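Local coordinates for protein putative NADPH:quinone oxidoreductase (Ralstonia eutropha, PDB 3IUP) that binds NADPH and probably uses it to reduce quinones, as a putative NADPH:quinone oxidoreductase with a GroES-like alcohol dehydrogenase domain, at residues A[58-63]-A[72-77]; A[27-32]-A[102-107]; A[187-192]-A[215-220]. All coordinates share one frame; numbering follows the deposited sequence.

Contact 1. Residues A[58-63]-A[72-77]; sequences MSTAKA and VTARVP
Thr60 OG1 has two hydrogen-bond partners: it accepts from the backbone N of Arg75 across the contact, and it also bonds Asp57 O, just before the corner. The Arg75 N to Thr60 OG1 bond is short, 2.8 Å, and almost straight, 172° at the hydrogen. It can form because chi1 of 79° swings the hydroxyl over the backbone, between N and the carbonyl carbon, where it faces the end of strand 70-75. Beyond this point the backbones take over. Lys62 N donates to Thr73 O at 2.7 Å with a bent angle of 138°, and Thr73 N returns a bond to Lys62 O at 2.9 Å, so Lys62 and Thr73 form an antiparallel hydrogen-bonded pair. Their side chains run next to each other in the same direction, and a water ties Lys62 O to Thr73 OG1. The other face of the hairpin is apolar. Met58, a selenomethionine with its chain bent at chi2 and chi3, folds back so that SE lies 4.0 Å from Ala74 CB, while CE reaches Val72 CG1 at 3.8 Å, the two side chains crossing nearly at right angles. Ala61 CB touches both Val72 CG1 and Ala74 CB, with Leu354 of helix 354-360 packed against this face. Arg75 turns its guanidinium away to Ser15 O. A type I turn from Met58 to Ala61 carries the chain round the corner towards strand 61-65, and the whole is a beta hairpin at the margin of a five-stranded antiparallel sheet, its second strand pairing onward with strand 17-26.

Contact 2. Residues A[27-32]-A[102-107]; sequences TPHPGP and VVEAGS
His29 and Glu104 meet at a slant, with the imidazole and carboxylate planes turned 33° apart. The ring presents its ND1 edge to the acid, and ND1 donates to Glu104 OE1 at 2.8 Å, with an angle of 153° at the hydrogen. The oxygen is approached on its syn side, a little out of the carboxylate plane, and it also lies tilted from the ring plane. Glu104 reaches this far because its chain is stretched beyond CG (chi2 -178°). Its second oxygen, OE2, takes a hydrogen bond from a water that also donates to Pro28 O, so each carboxylate oxygen is tied to the loop in its own way.

Pro30 stands across the glutamate at about a right angle: its CD comes within 3.4 Å of Glu104 OE1, and its CG lies 3.8 Å from Gly106 N. Further along, the two backbones close up. Gly106 CA comes close to Gly31 O, making a CH...O contact at 3.2 Å. Pro32 CB rests near Ser107 OG, and Pro32 O is hydrogen-bonded to Ser108 OG.

The loop between strands 17-26 and 34-43 is thus fastened to the bulged end of strand 98-105 at the surface. The carboxylate would be expected to favour a protonated, positively charged imidazole, which, if it occurs, would add an ionic component to the histidine bond beside the water-mediated link.

Contact 3. Residues A[187-192]-A[215-220]; sequences MLNQIC and QGAVHV
Gln190 reaches Gln215 by curling its chain: a chi2 of -51° bends it beyond CG and brings the amide round to the loop. There NE2 donates to Gln215 O at 3.0 Å, arriving on a lone pair in the carbonyl plane, and the acceptor lies nearly in the Gln190 amide plane. The two side chains cross at about a right angle, their amide planes 84° apart. One water gathers three side chains, accepting from Asn189 ND2 and Gln190 NE2 and donating to Gln215 OE1 at 2.6 Å; the other end of that Gln215 amide, NE2, is hydrogen-bonded to Gln186. Asn189, with CG opposite the backbone N (chi1 180°), points its amide at Ala217, OD1 lying 3.4 Å from Ala217 CB. A second water donates to Asn189 OD1 and accepts from Val218 N.

Gly216, at positive phi, is the C-prime residue of a Schellman motif ending helix 206-214. The Gln190 bond and the waters link helix 183-195 to the loop that leads from that helix into strand 220-222, while Leu199 and Asn201 of strand 199-203 lie against Asn189.

How the contacts relate
The three contacts are well separated, none touching another. Contact 1 is nested along the chain inside the loop that contact 2 closes, yet their centres lie 37 Å apart and their nearest atoms about 22 Å: one is a local hairpin, the other joins segments 70 residues apart. Contact 3 comes later in the chain, on the opposite side of the chain's centre from contact 1, with 39 Å between their centres; 42 Å separates the centres of contacts 2 and 3. Contact 3 belongs to the region of the six-stranded parallel sheet, where the Gln215 side chain is about 11 Å from a bound NADPH, near the cofactor without touching it.

Contact 1. Residues A[58-63]-A[72-77]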
loop_
_atom_site.group_PDB
_atom_site.type_symbol
_atom_site.label_atom_id
_atom_site.label_comp_id
_atom_site.label_asym_id
_atom_site.label_seq_id
_atom_site.Cartn_x
_atom_site.Cartn_y
_atom_site.Cartn_z
HETATM N N MSE A 58 -1.083 -30.071 2.910
HETATM C CA MSE A 58 -1.778 -31.156 2.163
HETATM C C MSE A 58 -0.808 -32.275 1.797
HETATM O O MSE A 58 -1.220 -33.418 1.452
HETATM C CB MSE A 58 -2.498 -30.602 0.902
HETATM C CG MSE A 58 -3.880 -29.907 1.149
HETATM SE SE MSE A 58 -5.049 -30.792 2.412
HETATM C CE MSE A 58 -5.830 -32.324 1.697
ATOM N N SER A 59 0.494 -31.976 1.962
ATOM C CA SER A 59 1.517 -32.986 1.805
ATOM C C SER A 59 1.364 -34.039 2.890
ATOM O O SER A 59 1.957 -35.083 2.778
ATOM C CB SER A 59 2.925 -32.354 1.823
ATOM O OG SER A 59 3.439 -32.186 3.144
ATOM N N THR A 60 0.571 -33.749 3.937
ATOM C CA THR A 60 0.250 -34.709 5.015
ATOM C C THR A 60 -1.164 -35.316 4.894
ATOM O O THR A 60 -1.653 -35.886 5.857
ATOM C CB THR A 60 0.287 -34.033 6.444
ATOM O OG1 THR A 60 -0.945 -33.266 6.689
ATOM C CG2 THR A 60 1.557 -33.129 6.599
ATOM N N ALA A 61 -1.840 -35.108 3.764
ATOM C CA ALA A 61 -3.254 -35.544 3.611
ATOM C C ALA A 61 -3.325 -37.042 3.446
ATOM O O ALA A 61 -2.389 -37.644 2.965
ATOM C CB ALA A 61 -3.925 -34.833 2.431
ATOM N N LYS A 62 -4.427 -37.636 3.893
ATOM C CA LYS A 62 -4.645 -39.073 3.919
ATOM C C LYS A 62 -6.084 -39.392 3.600
ATOM O O LYS A 62 -7.005 -38.682 4.046
ATOM C CB LYS A 62 -4.348 -39.648 5.305
ATOM C CG LYS A 62 -5.310 -40.731 5.737
ATOM C CD LYS A 62 -4.735 -41.722 6.694
ATOM C CE LYS A 62 -5.791 -42.779 7.076
ATOM N NZ LYS A 62 -6.435 -42.580 8.430
ATOM N N ALA A 63 -6.287 -40.493 2.887
ATOM C CA ALA A 63 -7.604 -40.878 2.385
ATOM C C ALA A 63 -8.186 -41.914 3.260
ATOM O O ALA A 63 -7.473 -42.765 3.791
ATOM C CB ALA A 63 -7.501 -41.402 0.960
ATOM N N VAL A 72 -11.062 -37.152 3.625
ATOM C CA VAL A 72 -9.659 -36.786 3.623
ATOM C C VAL A 72 -9.354 -36.103 4.968
ATOM O O VAL A 72 -10.092 -35.207 5.400
ATOM C CB VAL A 72 -9.276 -35.862 2.448
ATOM C CG1 VAL A 72 -7.775 -35.460 2.508
ATOM C CG2 VAL A 72 -9.654 -36.517 1.111
ATOM N N THR A 73 -8.270 -36.554 5.620
ATOM C CA THR A 73 -7.717 -35.871 6.797
ATOM C C THR A 73 -6.273 -35.426 6.587
ATOM O O THR A 73 -5.548 -36.017 5.809
ATOM C CB THR A 73 -7.897 -36.727 8.063
ATOM O OG1 THR A 73 -7.264 -37.994 7.894
ATOM C CG2 THR A 73 -9.355 -37.023 8.291
ATOM N N ALA A 74 -5.888 -34.320 7.207
ATOM C CA ALA A 74 -4.541 -33.746 7.031
ATOM C C ALA A 74 -4.256 -32.933 8.294
ATOM O O ALA A 74 -5.195 -32.660 9.081
ATOM C CB ALA A 74 -4.485 -32.861 5.782
ATOM N N ARG A 75 -3.004 -32.504 8.485
ATOM C CA ARG A 75 -2.629 -31.757 9.668
ATOM C C ARG A 75 -2.417 -30.299 9.341
ATOM O O ARG A 75 -1.880 -29.950 8.271
ATOM C CB ARG A 75 -1.321 -32.344 10.248
ATOM C CG ARG A 75 -1.355 -33.829 10.433
ATOM C CD ARG A 75 -2.382 -34.197 11.475
ATOM N NE ARG A 75 -2.205 -33.380 12.682
ATOM C CZ ARG A 75 -2.976 -33.487 13.756
ATOM N NH1 ARG A 75 -3.958 -34.375 13.791
ATOM N NH2 ARG A 75 -2.761 -32.694 14.785
ATOM N N VAL A 76 -2.872 -29.439 10.236
ATOM C CA VAL A 76 -2.587 -28.030 10.181
ATOM C C VAL A 76 -1.381 -27.812 11.109
ATOM O O VAL A 76 -1.379 -28.314 12.214
ATOM C CB VAL A 76 -3.783 -27.202 10.645
ATOM C CG1 VAL A 76 -3.471 -25.676 10.592
ATOM C CG2 VAL A 76 -5.017 -27.576 9.794
ATOM N N PRO A 77 -0.353 -27.088 10.649
ATOM C CA PRO A 77 0.766 -26.866 11.554
ATOM C C PRO A 77 0.468 -25.841 12.660
ATOM O O PRO A 77 -0.210 -24.833 12.388
ATOM C CB PRO A 77 1.869 -26.338 10.621
ATOM C CG PRO A 77 1.204 -25.839 9.389
ATOM C CD PRO A 77 -0.191 -26.423 9.349
HETATM O O HOH W 1 -8.534 -39.702 6.237
#

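Contact 2. Residues A[27-32]-A[102-107]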
loop_
_atom_site.group_PDB
_atom_site.type_symbol
_atom_site.label_atom_id
_atom_site.label_comp_id
_atom_site.label_asym_id
_atom_site.label_seq_id
_atom_site.Cartn_x
_atom_site.Cartn_y
_atom_site.Cartn_z
ATOM N N THR A 27 -32.765 -31.586 2.660
ATOM C CA THR A 27 -32.975 -30.581 1.649
ATOM C C THR A 27 -34.173 -29.680 2.047
ATOM O O THR A 27 -35.249 -30.185 2.262
ATOM C CB THR A 27 -33.269 -31.238 0.342
ATOM O OG1 THR A 27 -32.242 -32.229 0.060
ATOM C CG2 THR A 27 -33.344 -30.172 -0.739
ATOM N N PRO A 28 -33.972 -28.351 2.165
ATOM C CA PRO A 28 -35.111 -27.519 2.548
ATOM C C PRO A 28 -36.156 -27.400 1.451
ATOM O O PRO A 28 -35.876 -27.629 0.268
ATOM C CB PRO A 28 -34.469 -26.148 2.811
ATOM C CG PRO A 28 -33.049 -26.396 2.982
ATOM C CD PRO A 28 -32.736 -27.558 2.107
ATOM N N HIS A 29 -37.378 -27.077 1.850
ATOM C CA HIS A 29 -38.360 -26.581 0.905
ATOM C C HIS A 29 -38.258 -25.066 0.997
ATOM O O HIS A 29 -38.118 -24.516 2.097
ATOM C CB HIS A 29 -39.748 -27.051 1.271
ATOM C CG HIS A 29 -39.978 -28.503 0.990
ATOM N ND1 HIS A 29 -40.161 -28.997 -0.287
ATOM C CD2 HIS A 29 -40.054 -29.573 1.823
ATOM C CE1 HIS A 29 -40.355 -30.306 -0.225
ATOM N NE2 HIS A 29 -40.297 -30.678 1.043
ATOM N N PRO A 30 -38.290 -24.377 -0.152
ATOM C CA PRO A 30 -38.059 -22.932 -0.133
ATOM C C PRO A 30 -39.202 -22.129 0.506
ATOM O O PRO A 30 -40.353 -22.457 0.279
ATOM C CB PRO A 30 -37.951 -22.584 -1.616
ATOM C CG PRO A 30 -38.614 -23.673 -2.326
ATOM C CD PRO A 30 -38.427 -24.894 -1.517
ATOM N N GLY A 31 -38.875 -21.134 1.323
ATOM C CA GLY A 31 -39.872 -20.147 1.761
ATOM C C GLY A 31 -40.343 -19.304 0.577
ATOM O O GLY A 31 -39.818 -19.433 -0.542
ATOM N N PRO A 32 -41.304 -18.394 0.819
ATOM C CA PRO A 32 -41.865 -17.504 -0.203
ATOM C C PRO A 32 -40.876 -16.798 -1.141
ATOM O O PRO A 32 -41.168 -16.677 -2.333
ATOM C CB PRO A 32 -42.608 -16.476 0.628
ATOM C CG PRO A 32 -43.068 -17.247 1.820
ATOM C CD PRO A 32 -42.045 -18.290 2.096
ATOM N N VAL A 102 -33.577 -24.551 -11.376
ATOM C CA VAL A 102 -34.538 -24.315 -10.310
ATOM C C VAL A 102 -35.616 -25.371 -10.406
ATOM O O VAL A 102 -36.327 -25.452 -11.418
ATOM C CB VAL A 102 -35.182 -22.927 -10.382
ATOM C CG1 VAL A 102 -36.289 -22.810 -9.311
ATOM C CG2 VAL A 102 -34.140 -21.791 -10.189
ATOM N N VAL A 103 -35.693 -26.197 -9.373
ATOM C CA VAL A 103 -36.603 -27.338 -9.313
ATOM C C VAL A 103 -37.744 -27.141 -8.323
ATOM O O VAL A 103 -38.723 -27.886 -8.374
ATOM C CB VAL A 103 -35.854 -28.648 -8.908
ATOM C CG1 VAL A 103 -34.834 -29.034 -9.981
ATOM C CG2 VAL A 103 -35.195 -28.491 -7.543
ATOM N N GLU A 104 -37.627 -26.192 -7.397
ATOM C CA GLU A 104 -38.763 -25.797 -6.550
ATOM C C GLU A 104 -38.699 -24.292 -6.366
ATOM O O GLU A 104 -37.622 -23.711 -6.274
ATOM C CB GLU A 104 -38.716 -26.442 -5.169
ATOM C CG GLU A 104 -38.942 -27.946 -5.136
ATOM C CD GLU A 104 -38.926 -28.538 -3.715
ATOM O OE1 GLU A 104 -39.354 -27.873 -2.741
ATOM O OE2 GLU A 104 -38.503 -29.702 -3.590
ATOM N N ALA A 105 -39.856 -23.672 -6.242
ATOM C CA ALA A 105 -39.942 -22.226 -6.050
ATOM C C ALA A 105 -40.961 -21.898 -4.952
ATOM O O ALA A 105 -42.039 -22.503 -4.869
ATOM C CB ALA A 105 -40.315 -21.530 -7.359
ATOM N N GLY A 106 -40.603 -20.940 -4.100
ATOM C CA GLY A 106 -41.510 -20.445 -3.091
ATOM C C GLY A 106 -42.642 -19.701 -3.784
ATOM O O GLY A 106 -42.604 -19.460 -5.001
ATOM N N SER A 107 -43.633 -19.308 -2.998
ATOM C CA SER A 107 -44.877 -18.753 -3.539
ATOM C C SER A 107 -44.799 -17.342 -4.142
ATOM O O SER A 107 -45.695 -16.948 -4.908
ATOM C CB SER A 107 -45.927 -18.718 -2.422
ATOM O OG SER A 107 -45.461 -17.885 -1.371
HETATM O O HOH W 2 -37.106 -29.814 -1.039
#

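Contact 3. Residues A[187-192]-A[215-220]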
loop_
_atom_site.group_PDB
_atom_site.type_symbol
_atom_site.label_atom_id
_atom_site.label_comp_id
_atom_site.label_asym_id
_atom_site.label_seq_id
_atom_site.Cartn_x
_atom_site.Cartn_y
_atom_site.Cartn_z
HETATM N N MSE A 187 -9.916 -13.411 -19.595
HETATM C CA MSE A 187 -11.108 -12.595 -19.710
HETATM C C MSE A 187 -10.744 -11.154 -19.742
HETATM O O MSE A 187 -11.294 -10.419 -20.531
HETATM C CB MSE A 187 -12.110 -12.831 -18.547
HETATM C CG MSE A 187 -12.558 -14.179 -18.428
HETATM SE SE MSE A 187 -13.697 -14.223 -16.836
HETATM C CE MSE A 187 -14.077 -16.131 -16.968
ATOM N N LEU A 188 -9.841 -10.730 -18.855
ATOM C CA LEU A 188 -9.471 -9.326 -18.798
ATOM C C LEU A 188 -8.882 -8.853 -20.117
ATOM O O LEU A 188 -9.206 -7.787 -20.635
ATOM C CB LEU A 188 -8.517 -9.077 -17.631
ATOM C CG LEU A 188 -8.018 -7.628 -17.600
ATOM C CD1 LEU A 188 -9.200 -6.643 -17.269
ATOM C CD2 LEU A 188 -6.857 -7.550 -16.561
ATOM N N ASN A 189 -8.040 -9.690 -20.707
ATOM C CA ASN A 189 -7.468 -9.344 -21.996
ATOM C C ASN A 189 -8.569 -9.188 -23.060
ATOM O O ASN A 189 -8.536 -8.263 -23.839
ATOM C CB ASN A 189 -6.459 -10.387 -22.421
ATOM C CG ASN A 189 -5.846 -10.064 -23.758
ATOM O OD1 ASN A 189 -5.192 -9.034 -23.908
ATOM N ND2 ASN A 189 -6.037 -10.954 -24.726
ATOM N N GLN A 190 -9.576 -10.061 -23.070
ATOM C CA GLN A 190 -10.686 -9.894 -24.020
ATOM C C GLN A 190 -11.510 -8.599 -23.796
ATOM O O GLN A 190 -11.946 -7.952 -24.745
ATOM C CB GLN A 190 -11.601 -11.123 -24.043
ATOM C CG GLN A 190 -10.937 -12.436 -24.594
ATOM C CD GLN A 190 -10.258 -12.202 -25.940
ATOM O OE1 GLN A 190 -10.866 -11.625 -26.830
ATOM N NE2 GLN A 190 -8.993 -12.572 -26.065
ATOM N N ILE A 191 -11.746 -8.266 -22.533
ATOM C CA ILE A 191 -12.440 -7.016 -22.191
ATOM C C ILE A 191 -11.670 -5.837 -22.755
ATOM O O ILE A 191 -12.217 -4.957 -23.400
ATOM C CB ILE A 191 -12.584 -6.854 -20.643
ATOM C CG1 ILE A 191 -13.570 -7.839 -20.070
ATOM C CG2 ILE A 191 -12.996 -5.432 -20.269
ATOM C CD1 ILE A 191 -13.411 -7.977 -18.544
ATOM N N CYS A 192 -10.372 -5.798 -22.481
ATOM C CA CYS A 192 -9.576 -4.681 -22.904
ATOM C C CYS A 192 -9.452 -4.573 -24.429
ATOM O O CYS A 192 -9.448 -3.468 -24.976
ATOM C CB CYS A 192 -8.209 -4.749 -22.241
ATOM S SG CYS A 192 -8.248 -4.493 -20.436
ATOM N N GLN A 215 -4.352 -15.135 -28.335
ATOM C CA GLN A 215 -5.641 -14.537 -28.062
ATOM C C GLN A 215 -5.729 -13.033 -28.356
ATOM O O GLN A 215 -6.729 -12.368 -28.016
ATOM C CB GLN A 215 -6.036 -14.824 -26.610
ATOM C CG GLN A 215 -6.130 -16.315 -26.283
ATOM C CD GLN A 215 -6.517 -16.584 -24.847
ATOM O OE1 GLN A 215 -6.379 -15.689 -23.980
ATOM N NE2 GLN A 215 -6.905 -17.833 -24.554
ATOM N N GLY A 216 -4.697 -12.490 -28.994
ATOM C CA GLY A 216 -4.704 -11.107 -29.381
ATOM C C GLY A 216 -4.127 -10.064 -28.430
ATOM O O GLY A 216 -4.141 -8.865 -28.758
ATOM N N ALA A 217 -3.547 -10.503 -27.329
ATOM C CA ALA A 217 -2.928 -9.566 -26.348
ATOM C C ALA A 217 -1.879 -8.693 -27.035
ATOM O O ALA A 217 -1.043 -9.191 -27.770
ATOM C CB ALA A 217 -2.308 -10.321 -25.187
ATOM N N VAL A 218 -1.940 -7.404 -26.791
ATOM C CA VAL A 218 -1.022 -6.440 -27.414
ATOM C C VAL A 218 0.347 -6.505 -26.692
ATOM O O VAL A 218 1.418 -6.518 -27.335
ATOM C CB VAL A 218 -1.614 -5.022 -27.367
ATOM C CG1 VAL A 218 -0.641 -3.934 -27.925
ATOM C CG2 VAL A 218 -2.925 -4.967 -28.083
ATOM N N HIS A 219 0.308 -6.514 -25.355
ATOM C CA HIS A 219 1.514 -6.454 -24.528
ATOM C C HIS A 219 1.554 -7.576 -23.553
ATOM O O HIS A 219 0.681 -7.665 -22.682
ATOM C CB HIS A 219 1.532 -5.183 -23.701
ATOM C CG HIS A 219 1.549 -3.933 -24.497
ATOM N ND1 HIS A 219 2.682 -3.490 -25.142
ATOM C CD2 HIS A 219 0.573 -3.037 -24.775
ATOM C CE1 HIS A 219 2.405 -2.358 -25.770
ATOM N NE2 HIS A 219 1.135 -2.060 -25.559
ATOM N N VAL A 220 2.587 -8.397 -23.637
ATOM C CA VAL A 220 2.789 -9.467 -22.709
ATOM C C VAL A 220 4.246 -9.504 -22.344
ATOM O O VAL A 220 5.102 -9.520 -23.235
ATOM C CB VAL A 220 2.408 -10.811 -23.317
ATOM C CG1 VAL A 220 2.495 -11.889 -22.266
ATOM C CG2 VAL A 220 0.969 -10.748 -23.943
HETATM O O HOH W 3 -4.418 -6.627 -25.111
HETATM O O HOH W 4 -7.470 -13.339 -23.927
HETATM O O HOH W 5 -9.674 -11.655 -29.294
#